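Local coordinates for protein 5-cytosine DNA methyltransferase (PDB 3QV2) that probably transfers a methyl group from S-adenosyl-L-methionine to carbon 5 of cytosine in DNA or tRNA, at residues Y208-D213 and L271-P276; M195-L200 and G226-R231; L214-G219 and D265-N270; N48-K53 and T291-L296. All coordinates share one frame; numbering follows the deposited sequence.

Contact 1 (Y208-D213 and L271-P276); sequences YSIPSD and LRYFTP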
loop_
_atom_site.group_PDB
_atom_site.type_symbol
_atom_site.label_atom_id
_atom_site.label_comp_id
_atom_site.label_asym_id
_atom_site.label_seq_id
_atom_site.Cartn_x
_atom_site.Cartn_y
_atom_site.Cartn_z
ATOM N N TYR A 208 -23.539 -2.813 7.615
ATOM C CA TYR A 208 -22.348 -3.426 7.039
ATOM C C TYR A 208 -22.553 -4.903 6.711
ATOM O O TYR A 208 -21.766 -5.497 5.974
ATOM C CB TYR A 208 -21.144 -3.256 7.971
ATOM C CG TYR A 208 -20.531 -1.871 7.945
ATOM C CD1 TYR A 208 -20.783 -0.957 8.958
ATOM C CD2 TYR A 208 -19.698 -1.481 6.902
ATOM C CE1 TYR A 208 -20.223 0.309 8.935
ATOM C CE2 TYR A 208 -19.135 -0.218 6.870
ATOM C CZ TYR A 208 -19.401 0.672 7.890
ATOM O OH TYR A 208 -18.839 1.929 7.857
ATOM N N SER A 209 -23.613 -5.488 7.258
ATOM C CA SER A 209 -23.919 -6.892 7.012
ATOM C C SER A 209 -24.370 -7.121 5.573
ATOM O O SER A 209 -25.031 -6.271 4.975
ATOM C CB SER A 209 -24.981 -7.396 7.994
ATOM O OG SER A 209 -26.148 -6.593 7.944
ATOM N N ILE A 210 -24.005 -8.275 5.022
ATOM C CA ILE A 210 -24.359 -8.615 3.649
ATOM C C ILE A 210 -25.868 -8.789 3.512
ATOM O O ILE A 210 -26.474 -9.570 4.246
ATOM C CB ILE A 210 -23.678 -9.923 3.203
ATOM C CG1 ILE A 210 -22.272 -10.034 3.798
ATOM C CG2 ILE A 210 -23.633 -10.010 1.684
ATOM C CD1 ILE A 210 -21.301 -8.999 3.276
ATOM N N PRO A 211 -26.480 -8.057 2.569
ATOM C CA PRO A 211 -27.913 -8.191 2.288
ATOM C C PRO A 211 -28.275 -9.632 1.929
ATOM O O PRO A 211 -27.506 -10.307 1.243
ATOM C CB PRO A 211 -28.117 -7.272 1.078
ATOM C CG PRO A 211 -27.014 -6.266 1.180
ATOM C CD PRO A 211 -25.843 -7.027 1.729
ATOM N N SER A 212 -29.434 -10.091 2.388
ATOM C CA SER A 212 -29.854 -11.471 2.163
ATOM C C SER A 212 -29.930 -11.832 0.682
ATOM O O SER A 212 -29.546 -12.932 0.285
ATOM C CB SER A 212 -31.201 -11.739 2.836
ATOM O OG SER A 212 -31.089 -11.636 4.245
ATOM N N ASP A 213 -30.426 -10.906 -0.132
ATOM C CA ASP A 213 -30.569 -11.155 -1.561
ATOM C C ASP A 213 -29.211 -11.391 -2.216
ATOM O O ASP A 213 -29.078 -12.231 -3.106
ATOM C CB ASP A 213 -31.297 -9.999 -2.250
ATOM C CG ASP A 213 -30.471 -8.728 -2.290
ATOM O OD1 ASP A 213 -29.899 -8.353 -1.246
ATOM O OD2 ASP A 213 -30.393 -8.109 -3.371
ATOM N N LEU A 271 -23.167 -12.548 8.476
ATOM C CA LEU A 271 -22.046 -12.113 7.651
ATOM C C LEU A 271 -22.071 -10.606 7.424
ATOM O O LEU A 271 -23.137 -10.014 7.255
ATOM C CB LEU A 271 -22.058 -12.844 6.307
ATOM C CG LEU A 271 -22.015 -14.371 6.373
ATOM C CD1 LEU A 271 -22.037 -14.972 4.976
ATOM C CD2 LEU A 271 -20.793 -14.842 7.149
ATOM N N ARG A 272 -20.893 -9.988 7.424
ATOM C CA ARG A 272 -20.776 -8.557 7.167
ATOM C C ARG A 272 -19.437 -8.237 6.520
ATOM O O ARG A 272 -18.476 -8.994 6.659
ATOM C CB ARG A 272 -20.912 -7.759 8.467
ATOM C CG ARG A 272 -19.756 -7.943 9.438
ATOM C CD ARG A 272 -19.817 -6.931 10.573
ATOM N NE ARG A 272 -18.800 -7.186 11.589
ATOM C CZ ARG A 272 -17.584 -6.649 11.586
ATOM N NH1 ARG A 272 -17.224 -5.821 10.616
ATOM N NH2 ARG A 272 -16.726 -6.941 12.554
ATOM N N TYR A 273 -19.376 -7.116 5.811
ATOM C CA TYR A 273 -18.108 -6.626 5.296
ATOM C C TYR A 273 -17.292 -6.087 6.456
ATOM O O TYR A 273 -17.846 -5.666 7.472
ATOM C CB TYR A 273 -18.319 -5.502 4.279
ATOM C CG TYR A 273 -19.202 -5.861 3.106
ATOM C CD1 TYR A 273 -18.732 -6.665 2.077
ATOM C CD2 TYR A 273 -20.499 -5.375 3.018
ATOM C CE1 TYR A 273 -19.537 -6.987 0.998
ATOM C CE2 TYR A 273 -21.310 -5.689 1.947
ATOM C CZ TYR A 273 -20.824 -6.495 0.940
ATOM O OH TYR A 273 -21.634 -6.807 -0.126
ATOM N N PHE A 274 -15.973 -6.105 6.311
ATOM C CA PHE A 274 -15.116 -5.401 7.251
ATOM C C PHE A 274 -15.312 -3.906 7.038
ATOM O O PHE A 274 -15.474 -3.452 5.905
ATOM C CB PHE A 274 -13.650 -5.778 7.039
ATOM C CG PHE A 274 -13.317 -7.188 7.446
ATOM C CD1 PHE A 274 -13.078 -7.498 8.775
ATOM C CD2 PHE A 274 -13.230 -8.198 6.502
ATOM C CE1 PHE A 274 -12.765 -8.790 9.157
ATOM C CE2 PHE A 274 -12.916 -9.493 6.877
ATOM C CZ PHE A 274 -12.684 -9.789 8.208
ATOM N N THR A 275 -15.309 -3.141 8.123
ATOM C CA THR A 275 -15.479 -1.696 8.029
ATOM C C THR A 275 -14.194 -1.041 7.537
ATOM O O THR A 275 -13.123 -1.642 7.611
ATOM C CB THR A 275 -15.854 -1.084 9.389
ATOM O OG1 THR A 275 -14.710 -1.101 10.252
ATOM C CG2 THR A 275 -16.990 -1.863 10.030
ATOM N N PRO A 276 -14.296 0.195 7.026
ATOM C CA PRO A 276 -13.100 0.925 6.596
ATOM C C PRO A 276 -12.064 0.991 7.715
ATOM O O PRO A 276 -10.869 0.811 7.474
ATOM C CB PRO A 276 -13.639 2.325 6.296
ATOM C CG PRO A 276 -15.068 2.107 5.938
ATOM C CD PRO A 276 -15.533 0.958 6.786
#

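Contact 2 (M195-L200 and G226-R231); sequences MISNYL and GKDDKR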
loop_
_atom_site.group_PDB
_atom_site.type_symbol
_atom_site.label_atom_id
_atom_site.label_comp_id
_atom_site.label_asym_id
_atom_site.label_seq_id
_atom_site.Cartn_x
_atom_site.Cartn_y
_atom_site.Cartn_z
ATOM N N MET A 195 -4.373 -12.192 15.949
ATOM C CA MET A 195 -5.370 -12.902 15.164
ATOM C C MET A 195 -6.299 -11.874 14.532
ATOM O O MET A 195 -6.200 -10.682 14.819
ATOM C CB MET A 195 -6.167 -13.862 16.051
ATOM C CG MET A 195 -6.224 -15.295 15.535
ATOM S SD MET A 195 -4.633 -16.145 15.595
ATOM C CE MET A 195 -4.341 -16.201 17.362
ATOM N N ILE A 196 -7.197 -12.334 13.667
ATOM C CA ILE A 196 -8.178 -11.450 13.049
ATOM C C ILE A 196 -8.964 -10.720 14.131
ATOM O O ILE A 196 -9.444 -9.603 13.926
ATOM C CB ILE A 196 -9.153 -12.233 12.153
ATOM C CG1 ILE A 196 -8.387 -13.048 11.108
ATOM C CG2 ILE A 196 -10.145 -11.290 11.485
ATOM C CD1 ILE A 196 -9.286 -13.773 10.134
ATOM N N SER A 197 -9.079 -11.362 15.289
ATOM C CA SER A 197 -9.801 -10.801 16.425
ATOM C C SER A 197 -9.298 -9.406 16.789
ATOM O O SER A 197 -10.088 -8.507 17.074
ATOM C CB SER A 197 -9.669 -11.727 17.639
ATOM O OG SER A 197 -9.861 -13.086 17.277
ATOM N N ASN A 198 -7.979 -9.232 16.770
ATOM C CA ASN A 198 -7.348 -7.993 17.227
ATOM C C ASN A 198 -7.713 -6.747 16.419
ATOM O O ASN A 198 -7.497 -5.624 16.874
ATOM C CB ASN A 198 -5.825 -8.155 17.268
ATOM C CG ASN A 198 -5.376 -9.224 18.248
ATOM O OD1 ASN A 198 -5.257 -10.397 17.893
ATOM N ND2 ASN A 198 -5.120 -8.822 19.488
ATOM N N TYR A 199 -8.266 -6.940 15.228
ATOM C CA TYR A 199 -8.518 -5.820 14.328
ATOM C C TYR A 199 -9.998 -5.473 14.208
ATOM O O TYR A 199 -10.365 -4.505 13.540
ATOM C CB TYR A 199 -7.939 -6.119 12.944
ATOM C CG TYR A 199 -6.485 -6.544 12.965
ATOM C CD1 TYR A 199 -6.130 -7.870 13.177
ATOM C CD2 TYR A 199 -5.468 -5.617 12.769
ATOM C CE1 TYR A 199 -4.804 -8.263 13.197
ATOM C CE2 TYR A 199 -4.139 -6.001 12.787
ATOM C CZ TYR A 199 -3.815 -7.325 13.002
ATOM O OH TYR A 199 -2.496 -7.719 13.022
ATOM N N LEU A 200 -10.846 -6.257 14.862
ATOM C CA LEU A 200 -12.290 -6.097 14.736
ATOM C C LEU A 200 -12.838 -4.966 15.598
ATOM O O LEU A 200 -12.536 -4.886 16.788
ATOM C CB LEU A 200 -12.991 -7.399 15.121
ATOM C CG LEU A 200 -12.613 -8.643 14.318
ATOM C CD1 LEU A 200 -13.243 -9.889 14.923
ATOM C CD2 LEU A 200 -13.025 -8.481 12.864
ATOM N N GLY A 226 -13.574 -16.320 10.033
ATOM C CA GLY A 226 -14.003 -16.077 11.397
ATOM C C GLY A 226 -12.887 -15.419 12.184
ATOM O O GLY A 226 -11.771 -15.279 11.686
ATOM N N LYS A 227 -13.180 -15.020 13.416
ATOM C CA LYS A 227 -12.218 -14.282 14.228
ATOM C C LYS A 227 -10.911 -15.037 14.455
ATOM O O LYS A 227 -9.910 -14.441 14.855
ATOM C CB LYS A 227 -12.838 -13.891 15.572
ATOM C CG LYS A 227 -13.277 -15.069 16.424
ATOM C CD LYS A 227 -13.981 -14.597 17.685
ATOM C CE LYS A 227 -15.205 -13.757 17.349
ATOM N NZ LYS A 227 -15.924 -13.303 18.572
ATOM N N ASP A 228 -10.914 -16.342 14.196
ATOM C CA ASP A 228 -9.735 -17.166 14.455
ATOM C C ASP A 228 -9.059 -17.703 13.192
ATOM O O ASP A 228 -7.956 -18.245 13.258
ATOM C CB ASP A 228 -10.082 -18.320 15.404
ATOM C CG ASP A 228 -10.293 -17.855 16.832
ATOM O OD1 ASP A 228 -9.769 -16.778 17.186
ATOM O OD2 ASP A 228 -10.974 -18.566 17.600
ATOM N N ASP A 229 -9.716 -17.548 12.045
ATOM C CA ASP A 229 -9.189 -18.074 10.787
ATOM C C ASP A 229 -7.808 -17.519 10.443
ATOM O O ASP A 229 -7.441 -16.428 10.875
ATOM C CB ASP A 229 -10.172 -17.830 9.640
ATOM C CG ASP A 229 -11.263 -18.881 9.580
ATOM O OD1 ASP A 229 -10.975 -20.006 9.122
ATOM O OD2 ASP A 229 -12.406 -18.590 9.989
ATOM N N LYS A 230 -7.053 -18.282 9.658
ATOM C CA LYS A 230 -5.660 -17.956 9.356
ATOM C C LYS A 230 -5.433 -16.511 8.919
ATOM O O LYS A 230 -4.578 -15.817 9.472
ATOM C CB LYS A 230 -5.096 -18.909 8.297
ATOM C CG LYS A 230 -4.785 -20.302 8.816
ATOM C CD LYS A 230 -4.051 -21.126 7.770
ATOM C CE LYS A 230 -3.693 -22.508 8.297
ATOM N NZ LYS A 230 -2.943 -23.309 7.289
ATOM N N ARG A 231 -6.197 -16.060 7.930
ATOM C CA ARG A 231 -5.964 -14.744 7.350
ATOM C C ARG A 231 -7.175 -14.204 6.593
ATOM O O ARG A 231 -8.142 -14.923 6.341
ATOM C CB ARG A 231 -4.761 -14.792 6.404
ATOM C CG ARG A 231 -5.112 -15.193 4.978
ATOM C CD ARG A 231 -5.681 -16.604 4.906
ATOM N NE ARG A 231 -6.175 -16.918 3.567
ATOM C CZ ARG A 231 -7.453 -16.852 3.202
ATOM N NH1 ARG A 231 -8.381 -16.492 4.079
ATOM N NH2 ARG A 231 -7.803 -17.152 1.959
#

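Contact 3 (L214-G219 and D265-N270); sequences LILKKG and DLLNKN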
loop_
_atom_site.group_PDB
_atom_site.type_symbol
_atom_site.label_atom_id
_atom_site.label_comp_id
_atom_site.label_asym_id
_atom_site.label_seq_id
_atom_site.Cartn_x
_atom_site.Cartn_y
_atom_site.Cartn_z
ATOM N N LEU A 214 -28.206 -10.645 -1.769
ATOM C CA LEU A 214 -26.854 -10.796 -2.289
ATOM C C LEU A 214 -26.266 -12.144 -1.880
ATOM O O LEU A 214 -25.582 -12.798 -2.667
ATOM C CB LEU A 214 -25.963 -9.656 -1.795
ATOM C CG LEU A 214 -24.507 -9.683 -2.265
ATOM C CD1 LEU A 214 -24.433 -9.835 -3.779
ATOM C CD2 LEU A 214 -23.765 -8.435 -1.801
ATOM N N ILE A 215 -26.543 -12.556 -0.646
ATOM C CA ILE A 215 -26.074 -13.842 -0.144
ATOM C C ILE A 215 -26.632 -14.993 -0.972
ATOM O O ILE A 215 -25.914 -15.928 -1.323
ATOM C CB ILE A 215 -26.476 -14.057 1.327
ATOM C CG1 ILE A 215 -25.773 -13.044 2.231
ATOM C CG2 ILE A 215 -26.148 -15.472 1.768
ATOM C CD1 ILE A 215 -26.067 -13.240 3.704
ATOM N N LEU A 216 -27.923 -14.919 -1.279
ATOM C CA LEU A 216 -28.603 -15.987 -2.000
ATOM C C LEU A 216 -28.168 -16.072 -3.459
ATOM O O LEU A 216 -28.385 -17.088 -4.119
ATOM C CB LEU A 216 -30.121 -15.809 -1.916
ATOM C CG LEU A 216 -30.735 -15.921 -0.519
ATOM C CD1 LEU A 216 -32.240 -15.701 -0.570
ATOM C CD2 LEU A 216 -30.410 -17.273 0.097
ATOM N N LYS A 217 -27.549 -15.008 -3.962
ATOM C CA LYS A 217 -27.147 -14.973 -5.364
ATOM C C LYS A 217 -25.649 -15.174 -5.589
ATOM O O LYS A 217 -25.248 -15.779 -6.583
ATOM C CB LYS A 217 -27.621 -13.680 -6.036
ATOM C CG LYS A 217 -29.121 -13.622 -6.265
ATOM C CD LYS A 217 -29.492 -12.521 -7.245
ATOM C CE LYS A 217 -30.968 -12.579 -7.611
ATOM N NZ LYS A 217 -31.327 -11.559 -8.636
ATOM N N LYS A 218 -24.824 -14.674 -4.673
ATOM C CA LYS A 218 -23.375 -14.795 -4.822
ATOM C C LYS A 218 -22.668 -15.167 -3.522
ATOM O O LYS A 218 -21.442 -15.090 -3.434
ATOM C CB LYS A 218 -22.779 -13.498 -5.379
ATOM C CG LYS A 218 -23.362 -13.075 -6.716
ATOM C CD LYS A 218 -22.397 -12.193 -7.490
ATOM C CE LYS A 218 -22.934 -11.871 -8.874
ATOM N NZ LYS A 218 -21.878 -11.300 -9.754
ATOM N N GLY A 219 -23.438 -15.573 -2.519
ATOM C CA GLY A 219 -22.880 -15.910 -1.222
ATOM C C GLY A 219 -21.757 -16.929 -1.285
ATOM O O GLY A 219 -20.814 -16.874 -0.494
ATOM N N ASP A 265 -27.507 -21.462 3.162
ATOM C CA ASP A 265 -26.944 -21.884 4.439
ATOM C C ASP A 265 -26.165 -20.756 5.108
ATOM O O ASP A 265 -25.842 -20.832 6.294
ATOM C CB ASP A 265 -26.043 -23.106 4.252
ATOM C CG ASP A 265 -26.822 -24.344 3.856
ATOM O OD1 ASP A 265 -28.028 -24.415 4.177
ATOM O OD2 ASP A 265 -26.228 -25.247 3.231
ATOM N N LEU A 266 -25.871 -19.709 4.343
ATOM C CA LEU A 266 -25.121 -18.569 4.859
ATOM C C LEU A 266 -26.051 -17.509 5.450
ATOM O O LEU A 266 -25.606 -16.605 6.156
ATOM C CB LEU A 266 -24.265 -17.949 3.750
ATOM C CG LEU A 266 -23.189 -18.831 3.108
ATOM C CD1 LEU A 266 -22.567 -18.138 1.904
ATOM C CD2 LEU A 266 -22.121 -19.205 4.119
ATOM N N LEU A 267 -27.343 -17.634 5.160
ATOM C CA LEU A 267 -28.337 -16.645 5.576
ATOM C C LEU A 267 -28.273 -16.260 7.057
ATOM O O LEU A 267 -28.449 -15.091 7.405
ATOM C CB LEU A 267 -29.751 -17.114 5.212
ATOM C CG LEU A 267 -30.166 -16.923 3.752
ATOM C CD1 LEU A 267 -31.538 -17.532 3.490
ATOM C CD2 LEU A 267 -30.147 -15.445 3.382
ATOM N N ASN A 268 -28.029 -17.238 7.923
ATOM C CA ASN A 268 -28.018 -16.997 9.366
ATOM C C ASN A 268 -26.650 -17.182 10.013
ATOM O O ASN A 268 -26.490 -17.984 10.934
ATOM C CB ASN A 268 -29.048 -17.883 10.072
ATOM C CG ASN A 268 -30.475 -17.437 9.818
ATOM O OD1 ASN A 268 -31.140 -17.931 8.907
ATOM N ND2 ASN A 268 -30.956 -16.499 10.627
ATOM N N LYS A 269 -25.664 -16.437 9.526
ATOM C CA LYS A 269 -24.332 -16.459 10.112
ATOM C C LYS A 269 -23.851 -15.029 10.322
ATOM O O LYS A 269 -22.665 -14.782 10.546
ATOM C CB LYS A 269 -23.364 -17.244 9.225
ATOM C CG LYS A 269 -23.880 -18.624 8.835
ATOM C CD LYS A 269 -22.864 -19.416 8.024
ATOM C CE LYS A 269 -21.766 -19.991 8.906
ATOM N NZ LYS A 269 -20.994 -21.059 8.211
ATOM N N ASN A 270 -24.792 -14.091 10.240
ATOM C CA ASN A 270 -24.521 -12.679 10.491
ATOM C C ASN A 270 -23.316 -12.132 9.730
ATOM O O ASN A 270 -22.543 -11.339 10.267
ATOM C CB ASN A 270 -24.356 -12.429 11.991
ATOM C CG ASN A 270 -25.622 -12.722 12.773
ATOM O OD1 ASN A 270 -25.963 -13.881 13.012
ATOM N ND2 ASN A 270 -26.324 -11.670 13.177
#

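Contact 4 (N48-K53 and T291-L296); sequences NKIYSK and TQIDGL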
loop_
_atom_site.group_PDB
_atom_site.type_symbol
_atom_site.label_atom_id
_atom_site.label_comp_id
_atom_site.label_asym_id
_atom_site.label_seq_id
_atom_site.Cartn_x
_atom_site.Cartn_y
_atom_site.Cartn_z
ATOM N N ASN A 48 -6.085 13.037 -1.076
ATOM C CA ASN A 48 -5.416 14.161 -0.429
ATOM C C ASN A 48 -6.150 14.640 0.817
ATOM O O ASN A 48 -5.526 14.948 1.829
ATOM C CB ASN A 48 -5.241 15.326 -1.405
ATOM C CG ASN A 48 -4.426 14.948 -2.624
ATOM O OD1 ASN A 48 -3.683 13.967 -2.611
ATOM N ND2 ASN A 48 -4.560 15.731 -3.688
ATOM N N LYS A 49 -7.476 14.707 0.737
ATOM C CA LYS A 49 -8.282 15.144 1.872
ATOM C C LYS A 49 -8.034 14.279 3.102
ATOM O O LYS A 49 -7.970 14.784 4.222
ATOM C CB LYS A 49 -9.770 15.163 1.510
ATOM C CG LYS A 49 -10.273 16.533 1.077
ATOM C CD LYS A 49 -11.121 16.455 -0.182
ATOM C CE LYS A 49 -12.360 15.602 0.025
ATOM N NZ LYS A 49 -13.213 15.571 -1.195
ATOM N N ILE A 50 -7.891 12.975 2.887
ATOM C CA ILE A 50 -7.573 12.060 3.974
ATOM C C ILE A 50 -6.163 12.322 4.493
ATOM O O ILE A 50 -5.935 12.382 5.702
ATOM C CB ILE A 50 -7.691 10.591 3.529
ATOM C CG1 ILE A 50 -9.134 10.270 3.125
ATOM C CG2 ILE A 50 -7.213 9.663 4.636
ATOM C CD1 ILE A 50 -9.344 8.831 2.716
ATOM N N TYR A 51 -5.220 12.487 3.570
ATOM C CA TYR A 51 -3.835 12.765 3.931
ATOM C C TYR A 51 -3.742 14.028 4.781
ATOM O O TYR A 51 -3.174 14.012 5.871
ATOM C CB TYR A 51 -2.974 12.914 2.675
ATOM C CG TYR A 51 -1.489 12.968 2.955
ATOM C CD1 TYR A 51 -0.687 11.850 2.766
ATOM C CD2 TYR A 51 -0.891 14.133 3.415
ATOM C CE1 TYR A 51 0.669 11.892 3.024
ATOM C CE2 TYR A 51 0.464 14.184 3.676
ATOM C CZ TYR A 51 1.240 13.061 3.478
ATOM O OH TYR A 51 2.590 13.097 3.734
ATOM N N SER A 52 -4.306 15.118 4.270
ATOM C CA SER A 52 -4.271 16.402 4.960
ATOM C C SER A 52 -4.978 16.336 6.313
ATOM O O SER A 52 -4.527 16.939 7.286
ATOM C CB SER A 52 -4.890 17.496 4.089
ATOM O OG SER A 52 -4.115 17.717 2.921
ATOM N N LYS A 53 -6.085 15.603 6.368
ATOM C CA LYS A 53 -6.830 15.436 7.613
ATOM C C LYS A 53 -5.972 14.804 8.705
ATOM O O LYS A 53 -6.017 15.221 9.862
ATOM C CB LYS A 53 -8.083 14.588 7.383
ATOM C CG LYS A 53 -8.744 14.082 8.660
ATOM C CD LYS A 53 -9.322 15.215 9.493
ATOM C CE LYS A 53 -10.008 14.681 10.742
ATOM N NZ LYS A 53 -10.675 15.758 11.526
ATOM N N THR A 291 -9.727 7.145 7.996
ATOM C CA THR A 291 -10.220 7.510 6.676
ATOM C C THR A 291 -11.613 8.110 6.818
ATOM O O THR A 291 -12.208 8.574 5.843
ATOM C CB THR A 291 -10.298 6.289 5.749
ATOM O OG1 THR A 291 -11.244 5.350 6.276
ATOM C CG2 THR A 291 -8.936 5.619 5.633
ATOM N N GLN A 292 -12.125 8.091 8.045
ATOM C CA GLN A 292 -13.450 8.621 8.339
ATOM C C GLN A 292 -13.447 10.145 8.308
ATOM O O GLN A 292 -13.779 10.797 9.298
ATOM C CB GLN A 292 -13.931 8.131 9.707
ATOM C CG GLN A 292 -15.396 8.423 9.995
ATOM C CD GLN A 292 -16.335 7.604 9.131
ATOM O OE1 GLN A 292 -16.748 6.510 9.510
ATOM N NE2 GLN A 292 -16.679 8.134 7.962
ATOM N N ILE A 293 -13.060 10.707 7.168
ATOM C CA ILE A 293 -13.104 12.148 6.974
ATOM C C ILE A 293 -14.542 12.567 6.723
ATOM O O ILE A 293 -15.262 11.915 5.968
ATOM C CB ILE A 293 -12.233 12.591 5.785
ATOM C CG1 ILE A 293 -10.771 12.723 6.212
ATOM C CG2 ILE A 293 -12.725 13.915 5.224
ATOM C CD1 ILE A 293 -10.158 11.441 6.723
ATOM N N ASP A 294 -14.959 13.653 7.364
ATOM C CA ASP A 294 -16.328 14.134 7.238
ATOM C C ASP A 294 -16.720 14.320 5.774
ATOM O O ASP A 294 -16.032 15.010 5.020
ATOM C CB ASP A 294 -16.504 15.446 8.004
ATOM C CG ASP A 294 -17.953 15.742 8.323
ATOM O OD1 ASP A 294 -18.755 14.785 8.377
ATOM O OD2 ASP A 294 -18.294 16.928 8.524
ATOM N N GLY A 295 -17.825 13.697 5.380
ATOM C CA GLY A 295 -18.338 13.825 4.029
ATOM C C GLY A 295 -18.040 12.627 3.149
ATOM O O GLY A 295 -18.797 12.321 2.228
ATOM N N LEU A 296 -16.934 11.947 3.432
ATOM C CA LEU A 296 -16.518 10.790 2.643
ATOM C C LEU A 296 -17.341 9.545 2.968
ATOM O O LEU A 296 -17.443 9.138 4.125
ATOM C CB LEU A 296 -15.028 10.506 2.854
ATOM C CG LEU A 296 -14.056 11.573 2.341
ATOM C CD1 LEU A 296 -12.620 11.173 2.623
ATOM C CD2 LEU A 296 -14.257 11.819 0.854
#

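Contact 1 (Y208-D213 and L271-P276)
Ile-210 drops its terminal methyl onto the ring of Tyr-273: CD1 stands over the middle of one face, 3.4 Å from the ring centroid and 7° off the normal, a close CH-pi contact. CG1 of Ile-210 lies beside the backbone N (chi1 -36°), and the further bend at chi2 carries CD1 over the ring while CG1 packs on CB of Leu-271. A second CH-pi contact follows along the chain, where CG2 of Thr-275 meets a face of Tyr-208, 3.9 Å from its centroid and almost exactly on the normal. Pro-276 extends this patch, its CD lying 3.6 Å from OH of Tyr-208. Between the two ring contacts the backbones run antiparallel and form a single beta bridge. Ser-209 and Arg-272 are its non-hydrogen-bonded pair, flanked by Tyr-273 N to Tyr-208 O (2.9 Å) and Ile-210 N to Leu-271 O (3.0 Å). At the polar edge the extended Arg-272 chain leads off to a salt bridge between NH1 and Glu-278, and the same NH1 donates to Tyr-273 O (3.2 Å). Thr-275 N-caps the helix 276-282; its OG1 also bonds to Asp-201, and its backbone N is taken by Glu-278, in the manner of a capping box. The bridge thus ties the approach to helix 212-218 to the approach to helix 276-282, within what is probably the small target-recognition domain that C5-cytosine methyltransferases carry beside their catalytic domain.

Contact 2 (M195-L200 and G226-R231)
The carbonyl oxygen of Lys-227 receives two donors from Ser-197. OG of Ser-197 makes the shorter bond, 2.8 Å to Lys-227 O, approaching from well above the carbonyl plane (47° out of it). The backbone N of Ser-197 adds a weak, bent bond of 3.2 Å to the same Lys-227 O. Because OG lies beside its own backbone N (chi1 -44°), hydroxyl and amide can reach one acceptor together. Next to them Ile-196 points into the other segment, and its extended chain places CD1 3.3 Å from Gly-226 O and 3.3 Å from Asp-229 O, a methyl touching two carbonyl oxygens. Those carbonyls belong to the ends of a type I beta turn, Gly-226 to Asp-229, which follows strand 224-226 of a small two-stranded parallel sheet. The turn is closed by the usual backbone bond and reinforced by a side chain: Gly-226 N donates to Asp-229 OD2 (2.6 Å), on the anti side of the carboxylate, and that oxygen also accepts from Phe-257 N. Facing it, residues 196-198 take helical backbone angles, and the turn they make is tied at its start by a nearly straight bond from Met-195 N to Asn-198 OD1 (2.8 Å, 170°). On the flanks Met-195 rests its CG near Lys-227 O, while Leu-200 crosses the Lys-227 chain at about a right angle, CD1 against CB at 4.1 Å. Tyr-250 of strand 249-251 touches both Leu-200 and Lys-227.

Contact 3 (L214-G219 and D265-N270)
Ile-215 and Leu-266 meet through a branch set by chi1 of the isoleucine (-65°), which turns CG2 opposite the backbone N and brings it to 3.7 Å from CB of Leu-266. One residue further on, Leu-216 and Leu-267 both carry CG beside the backbone N with extended second torsions, and one branch of Leu-216 lies across the fork of Leu-267, at about a right angle: CD2 of Leu-216 lies 3.6 Å from CD1 of Leu-267 and almost as close to CG and CD2. No hydrogen bond spans the two segments; van der Waals packing, mostly between aliphatic side chains, joins the C-terminal part of helix 212-218 to a short turn of helical backbone angles at 265-267, in the long loop that leads from strand 249-251 to helix 276-282. Leu-266 points at the helix and reaches past Ile-215 to Gly-219, where its CD1 abuts the backbone, 3.2 Å from Gly-219 O. With no side chain at Gly-219 the methyl can close on the backbone, at a place where a CB would also run into Ile-215 O. The Ile-215 and Leu-266 side is buried, with Val-260 also touching Leu-266, whereas the pair Leu-216 and Leu-267 lies nearer the surface, Leu-216 being exposed.

Contact 4 (N48-K53 and T291-L296)
Just behind the S-adenosyl-L-homocysteine pocket, Ile-50 of helix 45-55 packs against the loop 291-296, with its side chain about 4 Å from that of the ligand-binding Ile-20 and about 8 Å from the bound ligand. Its CG1, beside the backbone N (chi1 -63°), lies 3.6 Å from CD1 of Leu-296 and 3.9 Å from CD1 of Ile-293, both loop side chains crossing it at a slant. Beyond them CD1 of Ile-50 reaches CB of Thr-291 at 4.1 Å. Ile-293 also settles against Lys-53: the two side chains run antiparallel alongside each other, and CG1 of Ile-293 is pressed tightly on CG of Lys-53, 3.5 Å away. Lys-53 thus lends its aliphatic base to the contact while its ammonium group turns off from the loop. A type II beta turn from Ile-293 to Leu-296, with Gly-295 at its third position, lets both apolar residues face the helix. Gln-301 of helix 298-306 pairs with Thr-291 OG1 and bonds to Leu-296 O, fixing the loop to that helix, whose Cys-304 also touches Ile-50. Tyr-51 points away from the loop and packs on strand 36-41, so helix 45-55 sits between this edge strand of the Rossmann-like sheet and the loop.

How the contacts relate
Contacts 1, 2 and 3 lie on one side of the molecule, whereas contact 4 sets the loop before helix 298-306 against helix 45-55 beside the ligand pocket. Contacts 1 and 3 share helix 212-218, with centres about 10 Å apart, and they touch, for example where Leu-271 CD1 meets Leu-266 CB at 3.9 Å. Contact 2 joins contact 1 through Leu-200 CD2, 3.7 Å from Phe-274 CE1, but does not reach contact 3. A link to contact 4 runs through Pro-276 CB, 3.9 Å from Thr-291 OG1. Proximity to the ligand falls in order: Ile-50 is about 8 Å and Pro-276 about 13 Å from S-adenosyl-L-homocysteine (side chains), while contacts 2 and 3 are remote from the ligand pocket.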